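Local atomic coordinates of putative tagatose-6-phosphate ketose/aldose isomerase (Escherichia coli, PDB entry 3C3J), a protein that is of unsettled function but belongs to the SIS-domain proteins, with two alpha/beta domains each built around a parallel five-stranded sheet. Residues N4-A8 / A201-Q205; E17-R21 / L208-F214; G169-T173 / K245-L249; I176-A181 / F340-M344. All blocks are in the same frame, centred on the assembly; numbering follows the deposited sequence.

Overall arrangement
From contact centre to chain centre, contact 4 lies about 5 Å away, contact 3 about 12 Å, and contacts 1 and 2 about 18 Å each. Contact 4 joins the two SIS domains through helices 174-187 and 335-356, fully buried and apolar. Contacts 1 and 2 both fasten N-terminal residues to helix 198-210: contact 1 at the surface by hydroxyl, carboxylate and amide groups, contact 2 mostly buried, with a stacked arginine and two waters. Contact 3 also bridges the domains, but by an alanine methyl, a phenylalanine edge and a water. Glu19 of contact 2 meets Gly169 of contact 3, and Cys204 of contact 1 packs on Phe340 of contact 4.

Contact 1. Residues N4-A8 / A201-Q205; sequences NYTPA and ADRCQ
The ring of Tyr5 meets helix 198-210 mainly along its rim. Near its plane lie Gln205 CB and Asp202 OD1, whereas the methyl of Ala201 approaches obliquely, with CB 3.6 Å from Tyr5 CE1 and as far from CZ. Tyr5 OH donates to Asp202 OD1 over 2.7 Å. The oxygen is met from above the carboxylate, 45° out of its plane. The two side chains cross at about a right angle, and the ring and carboxylate planes are clearly inclined to each other. Tyr5 owes this reach to a CG turned anti to its own carbonyl carbon (chi1 -55°), which carries the hydroxyl to the helix although the CB itself does not point there.

Farther along the same helix face, Gln205 extends toward the loop. Its chain bends at chi2, and NE2 arrives 3.1 Å from Thr6 O; the N-H...O angle of 133° makes this a weak bond. The loop residues are also packed against neighbouring helices, Tyr5 and Pro7 on Arg25 and Pro7 on Arg21, while Arg198 O is a weak, competing acceptor for the Tyr5 hydroxyl.

One short bond to a carboxylate, one weak amide bond and apolar contacts of the ring with Ala201 and Gln205 therefore fasten the N-terminal loop to the helix. With Asp202 exposed, solvent probably tempers the charge it offers to the phenol.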
loop_
_atom_site.group_PDB
_atom_site.type_symbol
_atom_site.label_atom_id
_atom_site.label_comp_id
_atom_site.label_asym_id
_atom_site.label_seq_id
_atom_site.Cartn_x
_atom_site.Cartn_y
_atom_site.Cartn_z
ATOM N N ASN A 4 -0.272 -35.697 14.083
ATOM C CA ASN A 4 -1.132 -34.488 13.815
ATOM C C ASN A 4 -0.537 -33.640 12.707
ATOM O O ASN A 4 0.619 -33.204 12.843
ATOM C CB ASN A 4 -1.276 -33.621 15.077
ATOM C CG ASN A 4 0.074 -33.133 15.620
ATOM O OD1 ASN A 4 0.892 -33.942 16.097
ATOM N ND2 ASN A 4 0.307 -31.808 15.570
ATOM N N TYR A 5 -1.294 -33.419 11.621
ATOM C CA TYR A 5 -0.836 -32.550 10.538
ATOM C C TYR A 5 0.530 -32.959 9.975
ATOM O O TYR A 5 1.369 -32.116 9.619
ATOM C CB TYR A 5 -0.780 -31.123 11.054
ATOM C CG TYR A 5 -2.079 -30.654 11.633
ATOM C CD1 TYR A 5 -3.158 -30.422 10.814
ATOM C CD2 TYR A 5 -2.221 -30.418 12.994
ATOM C CE1 TYR A 5 -4.359 -29.967 11.328
ATOM C CE2 TYR A 5 -3.404 -29.966 13.525
ATOM C CZ TYR A 5 -4.481 -29.742 12.685
ATOM O OH TYR A 5 -5.682 -29.305 13.197
ATOM N N THR A 6 0.755 -34.267 9.886
ATOM C CA THR A 6 2.039 -34.759 9.417
ATOM C C THR A 6 2.218 -34.421 7.936
ATOM O O THR A 6 1.340 -34.712 7.103
ATOM C CB THR A 6 2.192 -36.276 9.666
ATOM O OG1 THR A 6 1.974 -36.538 11.058
ATOM C CG2 THR A 6 3.572 -36.734 9.252
ATOM N N PRO A 7 3.317 -33.737 7.607
ATOM C CA PRO A 7 3.569 -33.400 6.209
ATOM C C PRO A 7 3.835 -34.634 5.340
ATOM O O PRO A 7 4.427 -35.605 5.815
ATOM C CB PRO A 7 4.835 -32.543 6.276
ATOM C CG PRO A 7 5.000 -32.164 7.700
ATOM C CD PRO A 7 4.347 -33.191 8.510
ATOM N N ALA A 8 3.415 -34.587 4.081
ATOM C CA ALA A 8 3.878 -35.540 3.086
ATOM C C ALA A 8 5.359 -35.285 2.818
ATOM O O ALA A 8 5.920 -34.274 3.257
ATOM C CB ALA A 8 3.060 -35.397 1.797
ATOM N N ALA A 201 -6.073 -24.954 10.244
ATOM C CA ALA A 201 -4.999 -25.909 10.035
ATOM C C ALA A 201 -5.525 -27.121 9.275
ATOM O O ALA A 201 -4.896 -27.566 8.336
ATOM C CB ALA A 201 -4.382 -26.342 11.397
ATOM N N ASP A 202 -6.680 -27.642 9.682
ATOM C CA ASP A 202 -7.304 -28.790 8.982
ATOM C C ASP A 202 -7.583 -28.495 7.490
ATOM O O ASP A 202 -7.322 -29.305 6.625
ATOM C CB ASP A 202 -8.644 -29.185 9.634
ATOM C CG ASP A 202 -8.493 -29.945 10.972
ATOM O OD1 ASP A 202 -7.362 -30.298 11.384
ATOM O OD2 ASP A 202 -9.547 -30.187 11.625
ATOM N N ARG A 203 -8.133 -27.320 7.211
ATOM C CA ARG A 203 -8.488 -26.958 5.864
ATOM C C ARG A 203 -7.258 -26.738 5.017
ATOM O O ARG A 203 -7.210 -27.180 3.895
ATOM C CB ARG A 203 -9.364 -25.723 5.856
ATOM C CG ARG A 203 -10.111 -25.530 4.576
ATOM C CD ARG A 203 -10.835 -24.203 4.633
ATOM N NE ARG A 203 -11.988 -24.185 3.766
ATOM C CZ ARG A 203 -12.847 -23.180 3.728
ATOM N NH1 ARG A 203 -12.651 -22.103 4.480
ATOM N NH2 ARG A 203 -13.898 -23.245 2.942
ATOM N N CYS A 204 -6.240 -26.087 5.584
ATOM C CA CYS A 204 -4.998 -25.872 4.850
ATOM C C CYS A 204 -4.248 -27.192 4.612
ATOM O O CYS A 204 -3.658 -27.381 3.540
ATOM C CB CYS A 204 -4.137 -24.823 5.559
ATOM S SG CYS A 204 -4.872 -23.170 5.404
ATOM N N GLN A 205 -4.312 -28.110 5.569
ATOM C CA GLN A 205 -3.769 -29.471 5.363
ATOM C C GLN A 205 -4.518 -30.164 4.217
ATOM O O GLN A 205 -3.894 -30.815 3.385
ATOM C CB GLN A 205 -3.833 -30.284 6.669
ATOM C CG GLN A 205 -3.252 -31.719 6.620
ATOM C CD GLN A 205 -1.724 -31.747 6.578
ATOM O OE1 GLN A 205 -1.070 -30.703 6.525
ATOM N NE2 GLN A 205 -1.144 -32.958 6.581
#

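Contact 2. Residues E17-R21 / L208-F214; sequences EEEIR and LTSLGDF
Arg21 spreads its guanidinium flat on the ring of Phe214: the planes are 6° apart, the centres 3.8 Å, and NH2 lies over the middle of the ring, 3.2 Å above its plane, in a cation-pi stack. Its chain is extended from CG to NE and then turns at chi4 (-78°), which swings the planar head across the ring. Phe214 comes from the opposite direction.

In the guanidinium plane the edge meets several acceptors. NH2 donates to Gly212 O over 2.9 Å at 168°, on a lone pair in the carbonyl plane. Glu17, one helical turn back and fully extended, takes NE on OE2 at 2.8 Å and NH2 more loosely on the same oxygen. This salt bridge, with the stack, fixes the head's rotation. The other carboxylate oxygen of Glu17 is bonded to Thr12.

Water 2 joins Arg21 NH1 to the carbonyls of Leu208 and Gly212, and water 1 joins Glu17 OE2 to Asp213 O. Nearer the backbones, Ile20 CG2 packs on Leu208 CD2 at 3.9 Å.

Gly212, with positive phi, comes just after helix 198-210 and enters a type II' beta turn from Leu211 to Phe214, which a cation-pi stack and a backbone-carbonyl bond fasten to helix 15-21.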
loop_
_atom_site.group_PDB
_atom_site.type_symbol
_atom_site.label_atom_id
_atom_site.label_comp_id
_atom_site.label_asym_id
_atom_site.label_seq_id
_atom_site.Cartn_x
_atom_site.Cartn_y
_atom_site.Cartn_z
ATOM N N GLU A 17 9.617 -26.230 0.104
ATOM C CA GLU A 17 8.511 -27.179 0.126
ATOM C C GLU A 17 8.270 -27.739 1.521
ATOM O O GLU A 17 7.118 -27.848 1.955
ATOM C CB GLU A 17 8.708 -28.330 -0.861
ATOM C CG GLU A 17 7.536 -29.290 -0.804
ATOM C CD GLU A 17 7.655 -30.474 -1.733
ATOM O OE1 GLU A 17 8.746 -30.684 -2.320
ATOM O OE2 GLU A 17 6.651 -31.207 -1.845
ATOM N N GLU A 18 9.354 -28.103 2.210
ATOM C CA GLU A 18 9.284 -28.589 3.581
ATOM C C GLU A 18 8.579 -27.579 4.493
ATOM O O GLU A 18 7.743 -27.936 5.310
ATOM C CB GLU A 18 10.692 -28.860 4.105
ATOM C CG GLU A 18 10.744 -29.670 5.413
ATOM C CD GLU A 18 10.624 -28.836 6.688
ATOM O OE1 GLU A 18 11.148 -27.709 6.716
ATOM O OE2 GLU A 18 10.002 -29.326 7.678
ATOM N N GLU A 19 8.938 -26.316 4.308
ATOM C CA GLU A 19 8.433 -25.213 5.107
ATOM C C GLU A 19 6.961 -24.911 4.792
ATOM O O GLU A 19 6.177 -24.569 5.682
ATOM C CB GLU A 19 9.382 -23.997 4.945
ATOM C CG GLU A 19 10.710 -24.305 5.703
ATOM C CD GLU A 19 11.948 -23.567 5.256
ATOM O OE1 GLU A 19 11.885 -22.661 4.366
ATOM O OE2 GLU A 19 13.016 -23.926 5.839
ATOM N N ILE A 20 6.577 -25.061 3.541
ATOM C CA ILE A 20 5.170 -24.929 3.174
ATOM C C ILE A 20 4.360 -26.038 3.833
ATOM O O ILE A 20 3.337 -25.786 4.483
ATOM C CB ILE A 20 4.946 -24.961 1.652
ATOM C CG1 ILE A 20 5.537 -23.714 0.998
ATOM C CG2 ILE A 20 3.446 -25.074 1.346
ATOM C CD1 ILE A 20 5.716 -23.845 -0.523
ATOM N N ARG A 21 4.834 -27.276 3.706
ATOM C CA ARG A 21 4.052 -28.420 4.181
ATOM C C ARG A 21 3.918 -28.509 5.708
ATOM O O ARG A 21 2.920 -29.045 6.184
ATOM C CB ARG A 21 4.616 -29.716 3.623
ATOM C CG ARG A 21 4.437 -29.850 2.133
ATOM C CD ARG A 21 4.934 -31.201 1.674
ATOM N NE ARG A 21 4.750 -31.464 0.241
ATOM C CZ ARG A 21 3.594 -31.826 -0.314
ATOM N NH1 ARG A 21 2.493 -31.891 0.405
ATOM N NH2 ARG A 21 3.531 -32.089 -1.614
ATOM N N LEU A 208 -3.280 -28.616 0.864
ATOM C CA LEU A 208 -1.981 -29.166 0.486
ATOM C C LEU A 208 -2.127 -30.607 -0.025
ATOM O O LEU A 208 -1.546 -30.973 -1.023
ATOM C CB LEU A 208 -1.035 -29.116 1.679
ATOM C CG LEU A 208 -0.596 -27.715 2.125
ATOM C CD1 LEU A 208 0.377 -27.825 3.321
ATOM C CD2 LEU A 208 0.008 -26.896 0.960
ATOM N N THR A 209 -2.916 -31.411 0.671
ATOM C CA THR A 209 -3.206 -32.778 0.219
ATOM C C THR A 209 -3.850 -32.795 -1.171
ATOM O O THR A 209 -3.481 -33.616 -2.039
ATOM C CB THR A 209 -4.084 -33.513 1.238
ATOM O OG1 THR A 209 -3.385 -33.593 2.491
ATOM C CG2 THR A 209 -4.413 -34.911 0.755
ATOM N N SER A 210 -4.775 -31.875 -1.405
ATOM C CA SER A 210 -5.453 -31.771 -2.699
ATOM C C SER A 210 -4.513 -31.457 -3.861
ATOM O O SER A 210 -4.844 -31.745 -5.002
ATOM C CB SER A 210 -6.579 -30.735 -2.651
ATOM O OG SER A 210 -6.088 -29.410 -2.782
ATOM N N LEU A 211 -3.360 -30.860 -3.568
ATOM C CA LEU A 211 -2.364 -30.529 -4.572
ATOM C C LEU A 211 -1.361 -31.660 -4.835
ATOM O O LEU A 211 -0.474 -31.519 -5.682
ATOM C CB LEU A 211 -1.633 -29.231 -4.175
ATOM C CG LEU A 211 -2.605 -28.044 -4.025
ATOM C CD1 LEU A 211 -1.899 -26.801 -3.477
ATOM C CD2 LEU A 211 -3.308 -27.758 -5.340
ATOM N N GLY A 212 -1.521 -32.782 -4.139
ATOM C CA GLY A 212 -0.638 -33.936 -4.333
ATOM C C GLY A 212 0.832 -33.598 -4.123
ATOM O O GLY A 212 1.169 -32.884 -3.171
ATOM N N ASP A 213 1.705 -34.073 -5.011
ATOM C CA ASP A 213 3.147 -33.768 -4.915
ATOM C C ASP A 213 3.558 -32.427 -5.553
ATOM O O ASP A 213 4.762 -32.159 -5.722
ATOM C CB ASP A 213 3.988 -34.896 -5.514
ATOM C CG ASP A 213 3.786 -35.069 -7.010
ATOM O OD1 ASP A 213 3.073 -34.283 -7.680
ATOM O OD2 ASP A 213 4.358 -36.042 -7.527
ATOM N N PHE A 214 2.543 -31.655 -5.953
ATOM C CA PHE A 214 2.624 -30.287 -6.459
ATOM C C PHE A 214 3.065 -30.218 -7.925
ATOM O O PHE A 214 3.141 -29.131 -8.492
ATOM C CB PHE A 214 3.572 -29.393 -5.631
ATOM C CG PHE A 214 3.232 -29.253 -4.150
ATOM C CD1 PHE A 214 1.978 -29.530 -3.641
ATOM C CD2 PHE A 214 4.199 -28.745 -3.282
ATOM C CE1 PHE A 214 1.706 -29.368 -2.277
ATOM C CE2 PHE A 214 3.937 -28.555 -1.941
ATOM C CZ PHE A 214 2.678 -28.860 -1.429
HETATM O O HOH W 1 6.152 -33.077 -3.501
HETATM O O HOH W 2 0.252 -33.160 -0.770
#

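Contact 3. Residues G169-T173 / K245-L249; sequences GFAMT and KVLEL
Lys245 folds back toward Ala171 through two bends, at chi2 (-69°) and chi4 (-63°), so that its methylenes pass beside the methyl of Ala171, CD lying 3.7 Å from that CB. Glu248 sets OE1 3.4 Å from the Ala171 CB, and Leu249 CD2 approaches the same methyl at 3.6 Å. Ala171 CB thus sits among three side chains of helix 235-249. Phe170 has its CG anti to the backbone N (chi1 171°), which sends the ring out to the helix; Glu248 CB lies near the ring plane, 3.8 Å from Phe170 CE2.

The polar ends meet at water 3, which accepts from Met172 N and from Lys245 NZ at 2.9 Å, and donates to Glu248 OE1. Lys245 NZ also has a weak, long salt bridge to Glu248 OE1, while its stronger partner is Glu241 on the same helix. Glu248 in turn packs on Gly267 of the second subunit.

Across this junction between the two SIS domains, direct packing is through carbon atoms, apart from Glu248 OE1 against the Ala171 methyl, and the polar link runs through water. The lysine charge is probably balanced chiefly by carboxylates of its own helix rather than by the 169-173 loop.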
loop_
_atom_site.group_PDB
_atom_site.type_symbol
_atom_site.label_atom_id
_atom_site.label_comp_id
_atom_site.label_asym_id
_atom_site.label_seq_id
_atom_site.Cartn_x
_atom_site.Cartn_y
_atom_site.Cartn_z
ATOM N N GLY A 169 14.554 -21.416 3.605
ATOM C CA GLY A 169 14.261 -20.832 2.291
ATOM C C GLY A 169 14.364 -19.320 2.321
ATOM O O GLY A 169 13.976 -18.687 3.314
ATOM N N PHE A 170 14.923 -18.754 1.248
ATOM C CA PHE A 170 14.949 -17.312 0.993
ATOM C C PHE A 170 13.566 -16.662 1.217
ATOM O O PHE A 170 13.432 -15.641 1.895
ATOM C CB PHE A 170 15.379 -17.095 -0.480
ATOM C CG PHE A 170 15.255 -15.689 -0.955
ATOM C CD1 PHE A 170 16.103 -14.715 -0.469
ATOM C CD2 PHE A 170 14.305 -15.335 -1.907
ATOM C CE1 PHE A 170 15.994 -13.402 -0.911
ATOM C CE2 PHE A 170 14.191 -14.039 -2.352
ATOM C CZ PHE A 170 15.027 -13.070 -1.861
ATOM N N ALA A 171 12.565 -17.260 0.591
ATOM C CA ALA A 171 11.193 -16.793 0.638
ATOM C C ALA A 171 10.520 -17.328 1.903
ATOM O O ALA A 171 10.453 -18.540 2.101
ATOM C CB ALA A 171 10.458 -17.259 -0.592
HETATM N N MSE A 172 9.994 -16.426 2.727
HETATM C CA MSE A 172 9.329 -16.798 3.975
HETATM C C MSE A 172 7.989 -17.454 3.690
HETATM O O MSE A 172 7.226 -16.965 2.867
HETATM C CB MSE A 172 9.089 -15.566 4.833
HETATM C CG MSE A 172 10.335 -14.908 5.381
HETATM SE SE MSE A 172 9.832 -13.209 6.276
HETATM C CE MSE A 172 8.685 -13.870 7.741
ATOM N N THR A 173 7.714 -18.562 4.361
ATOM C CA THR A 173 6.427 -19.257 4.247
ATOM C C THR A 173 5.891 -19.517 5.665
ATOM O O THR A 173 5.037 -18.744 6.175
ATOM C CB THR A 173 6.551 -20.561 3.401
ATOM O OG1 THR A 173 7.473 -21.479 4.005
ATOM C CG2 THR A 173 7.008 -20.234 1.961
ATOM N N LYS A 245 5.962 -13.405 -3.559
ATOM C CA LYS A 245 6.485 -14.768 -3.655
ATOM C C LYS A 245 6.836 -15.159 -5.095
ATOM O O LYS A 245 7.912 -15.698 -5.338
ATOM C CB LYS A 245 5.507 -15.798 -3.079
ATOM C CG LYS A 245 5.553 -15.931 -1.591
ATOM C CD LYS A 245 6.847 -16.560 -1.181
ATOM C CE LYS A 245 7.145 -16.288 0.252
ATOM N NZ LYS A 245 7.342 -14.847 0.626
ATOM N N VAL A 246 5.926 -14.878 -6.026
ATOM C CA VAL A 246 6.131 -15.140 -7.467
ATOM C C VAL A 246 7.342 -14.416 -7.982
ATOM O O VAL A 246 8.170 -14.956 -8.722
ATOM C CB VAL A 246 4.959 -14.546 -8.310
ATOM C CG1 VAL A 246 5.360 -14.390 -9.819
ATOM C CG2 VAL A 246 3.753 -15.363 -8.130
ATOM N N LEU A 247 7.425 -13.158 -7.598
ATOM C CA LEU A 247 8.483 -12.305 -8.053
ATOM C C LEU A 247 9.821 -12.829 -7.529
ATOM O O LEU A 247 10.750 -13.020 -8.305
ATOM C CB LEU A 247 8.214 -10.891 -7.595
ATOM C CG LEU A 247 8.923 -9.801 -8.333
ATOM C CD1 LEU A 247 8.382 -9.611 -9.762
ATOM C CD2 LEU A 247 8.748 -8.535 -7.460
ATOM N N GLU A 248 9.887 -13.108 -6.230
ATOM C CA GLU A 248 11.106 -13.612 -5.596
ATOM C C GLU A 248 11.564 -14.928 -6.219
ATOM O O GLU A 248 12.720 -15.076 -6.655
ATOM C CB GLU A 248 10.849 -13.881 -4.115
ATOM C CG GLU A 248 10.791 -12.669 -3.294
ATOM C CD GLU A 248 10.539 -12.959 -1.847
ATOM O OE1 GLU A 248 9.927 -13.998 -1.495
ATOM O OE2 GLU A 248 10.943 -12.108 -1.042
ATOM N N LEU A 249 10.662 -15.901 -6.222
ATOM C CA LEU A 249 11.057 -17.268 -6.558
ATOM C C LEU A 249 11.343 -17.442 -8.061
ATOM O O LEU A 249 12.098 -18.353 -8.458
ATOM C CB LEU A 249 10.018 -18.263 -6.040
ATOM C CG LEU A 249 9.931 -18.351 -4.510
ATOM C CD1 LEU A 249 8.922 -19.383 -4.091
ATOM C CD2 LEU A 249 11.299 -18.638 -3.844
HETATM O O HOH W 3 9.668 -13.557 1.672
#

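Contact 4. Residues I176-A181 / F340-M344; sequences ITTMMA and FCFLM
Phe340 and Met180, a selenomethionine, form the centre of this contact. The methyl CE of Met180 stands over one face of the Phe340 ring, 4.0 Å from its centroid and 19° off the normal, a CH-pi contact displaced toward the rim. The selenium is farther away, at an oblique angle, and adds a Met-aromatic component. Met180 reaches the ring with its CG anti to the backbone N, and a bend at chi3 (57°) turns the methyl onto the face.

The edge of the same ring points at the backbone of helix 174-187: Phe340 CE1 lies 3.3 Å from Thr177 O, and CZ 3.6 Å from Ala181 N, both near the ring plane. That carbonyl and that N-H are already joined by the helical bond from Ala181 N to Thr177 O, so the ring edge lies along a paired backbone. Ala181 CB packs on Phe340 CZ at 3.8 Å. One turn on, Leu343 CD1 meets Met180 CE tip to tip at 3.9 Å and Thr177 CG2 at 4.0 Å.

Segments 176-181 and 340-344 run antiparallel (178°), their axes 11.6 Å apart at closest approach. Farther out, Trp27 and Phe197 meet the Phe340 ring edge-to-face. Gln23 and Trp27 both donate to Thr177 OG1, which settles the one polar side-chain atom of these touching residues, while its CG2, on another branch, faces Leu343.

Cohesion between the two SIS domains here rests on methyls, selenium and an aromatic ring, consistent with a buried interface held by dispersion and shape rather than by charge.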
loop_
_atom_site.group_PDB
_atom_site.type_symbol
_atom_site.label_atom_id
_atom_site.label_comp_id
_atom_site.label_asym_id
_atom_site.label_seq_id
_atom_site.Cartn_x
_atom_site.Cartn_y
_atom_site.Cartn_z
ATOM N N ILE A 176 6.062 -16.409 8.262
ATOM C CA ILE A 176 5.015 -15.411 8.127
ATOM C C ILE A 176 3.647 -15.936 8.617
ATOM O O ILE A 176 2.999 -15.295 9.423
ATOM C CB ILE A 176 4.926 -14.775 6.696
ATOM C CG1 ILE A 176 3.761 -13.774 6.629
ATOM C CG2 ILE A 176 4.760 -15.800 5.583
ATOM C CD1 ILE A 176 2.429 -14.338 6.292
ATOM N N THR A 177 3.209 -17.092 8.141
ATOM C CA THR A 177 1.892 -17.596 8.542
ATOM C C THR A 177 1.825 -17.905 10.052
ATOM O O THR A 177 0.802 -17.623 10.708
ATOM C CB THR A 177 1.436 -18.784 7.677
ATOM O OG1 THR A 177 2.371 -19.872 7.818
ATOM C CG2 THR A 177 1.258 -18.323 6.183
ATOM N N THR A 178 2.910 -18.408 10.631
ATOM C CA THR A 178 2.868 -18.736 12.053
ATOM C C THR A 178 2.871 -17.472 12.920
ATOM O O THR A 178 2.118 -17.375 13.905
ATOM C CB THR A 178 3.972 -19.765 12.460
ATOM O OG1 THR A 178 3.929 -20.888 11.560
ATOM C CG2 THR A 178 3.741 -20.247 13.911
HETATM N N MSE A 179 3.650 -16.473 12.512
HETATM C CA MSE A 179 3.637 -15.180 13.185
HETATM C C MSE A 179 2.265 -14.527 13.098
HETATM O O MSE A 179 1.794 -13.983 14.090
HETATM C CB MSE A 179 4.724 -14.250 12.619
HETATM C CG MSE A 179 6.124 -14.672 13.058
HETATM SE SE MSE A 179 7.548 -13.411 12.539
HETATM C CE MSE A 179 7.195 -13.308 10.663
HETATM N N MSE A 180 1.626 -14.615 11.928
HETATM C CA MSE A 180 0.317 -14.038 11.730
HETATM C C MSE A 180 -0.755 -14.680 12.620
HETATM O O MSE A 180 -1.539 -13.985 13.263
HETATM C CB MSE A 180 -0.107 -14.125 10.265
HETATM C CG MSE A 180 -1.429 -13.432 10.013
HETATM SE SE MSE A 180 -1.627 -12.915 8.144
HETATM C CE MSE A 180 -1.406 -14.697 7.271
ATOM N N ALA A 181 -0.790 -16.007 12.632
ATOM C CA ALA A 181 -1.722 -16.768 13.476
ATOM C C ALA A 181 -1.480 -16.477 14.948
ATOM O O ALA A 181 -2.429 -16.333 15.720
ATOM C CB ALA A 181 -1.579 -18.264 13.213
ATOM N N PHE A 340 -5.009 -17.539 5.205
ATOM C CA PHE A 340 -4.154 -18.739 5.325
ATOM C C PHE A 340 -4.385 -19.727 4.167
ATOM O O PHE A 340 -3.438 -20.210 3.537
ATOM C CB PHE A 340 -4.375 -19.405 6.679
ATOM C CG PHE A 340 -3.909 -18.558 7.830
ATOM C CD1 PHE A 340 -2.621 -18.677 8.326
ATOM C CD2 PHE A 340 -4.756 -17.634 8.410
ATOM C CE1 PHE A 340 -2.201 -17.875 9.371
ATOM C CE2 PHE A 340 -4.337 -16.823 9.482
ATOM C CZ PHE A 340 -3.067 -16.936 9.948
ATOM N N CYS A 341 -5.644 -19.983 3.867
ATOM C CA CYS A 341 -6.033 -20.846 2.740
ATOM C C CYS A 341 -5.517 -20.318 1.402
ATOM O O CYS A 341 -4.921 -21.066 0.644
ATOM C CB CYS A 341 -7.545 -20.963 2.661
ATOM S SG CYS A 341 -8.367 -21.485 4.219
ATOM N N PHE A 342 -5.732 -19.031 1.123
ATOM C CA PHE A 342 -5.275 -18.453 -0.150
ATOM C C PHE A 342 -3.760 -18.544 -0.283
ATOM O O PHE A 342 -3.249 -18.878 -1.353
ATOM C CB PHE A 342 -5.720 -17.002 -0.289
ATOM C CG PHE A 342 -7.221 -16.824 -0.355
ATOM C CD1 PHE A 342 -7.976 -17.490 -1.314
ATOM C CD2 PHE A 342 -7.869 -15.983 0.531
ATOM C CE1 PHE A 342 -9.363 -17.322 -1.374
ATOM C CE2 PHE A 342 -9.247 -15.799 0.479
ATOM C CZ PHE A 342 -10.000 -16.477 -0.483
ATOM N N LEU A 343 -3.048 -18.261 0.803
ATOM C CA LEU A 343 -1.603 -18.327 0.806
ATOM C C LEU A 343 -1.050 -19.717 0.452
ATOM O O LEU A 343 -0.014 -19.807 -0.188
ATOM C CB LEU A 343 -1.033 -17.820 2.151
ATOM C CG LEU A 343 -1.061 -16.290 2.268
ATOM C CD1 LEU A 343 -0.624 -15.862 3.666
ATOM C CD2 LEU A 343 -0.241 -15.551 1.171
HETATM N N MSE A 344 -1.746 -20.778 0.854
HETATM C CA MSE A 344 -1.337 -22.147 0.487
HETATM C C MSE A 344 -1.203 -22.281 -1.030
HETATM O O MSE A 344 -0.201 -22.833 -1.511
HETATM C CB MSE A 344 -2.334 -23.201 1.013
HETATM C CG MSE A 344 -2.519 -23.223 2.527
HETATM SE SE MSE A 344 -0.821 -23.538 3.548
HETATM C CE MSE A 344 -0.332 -21.629 3.942
#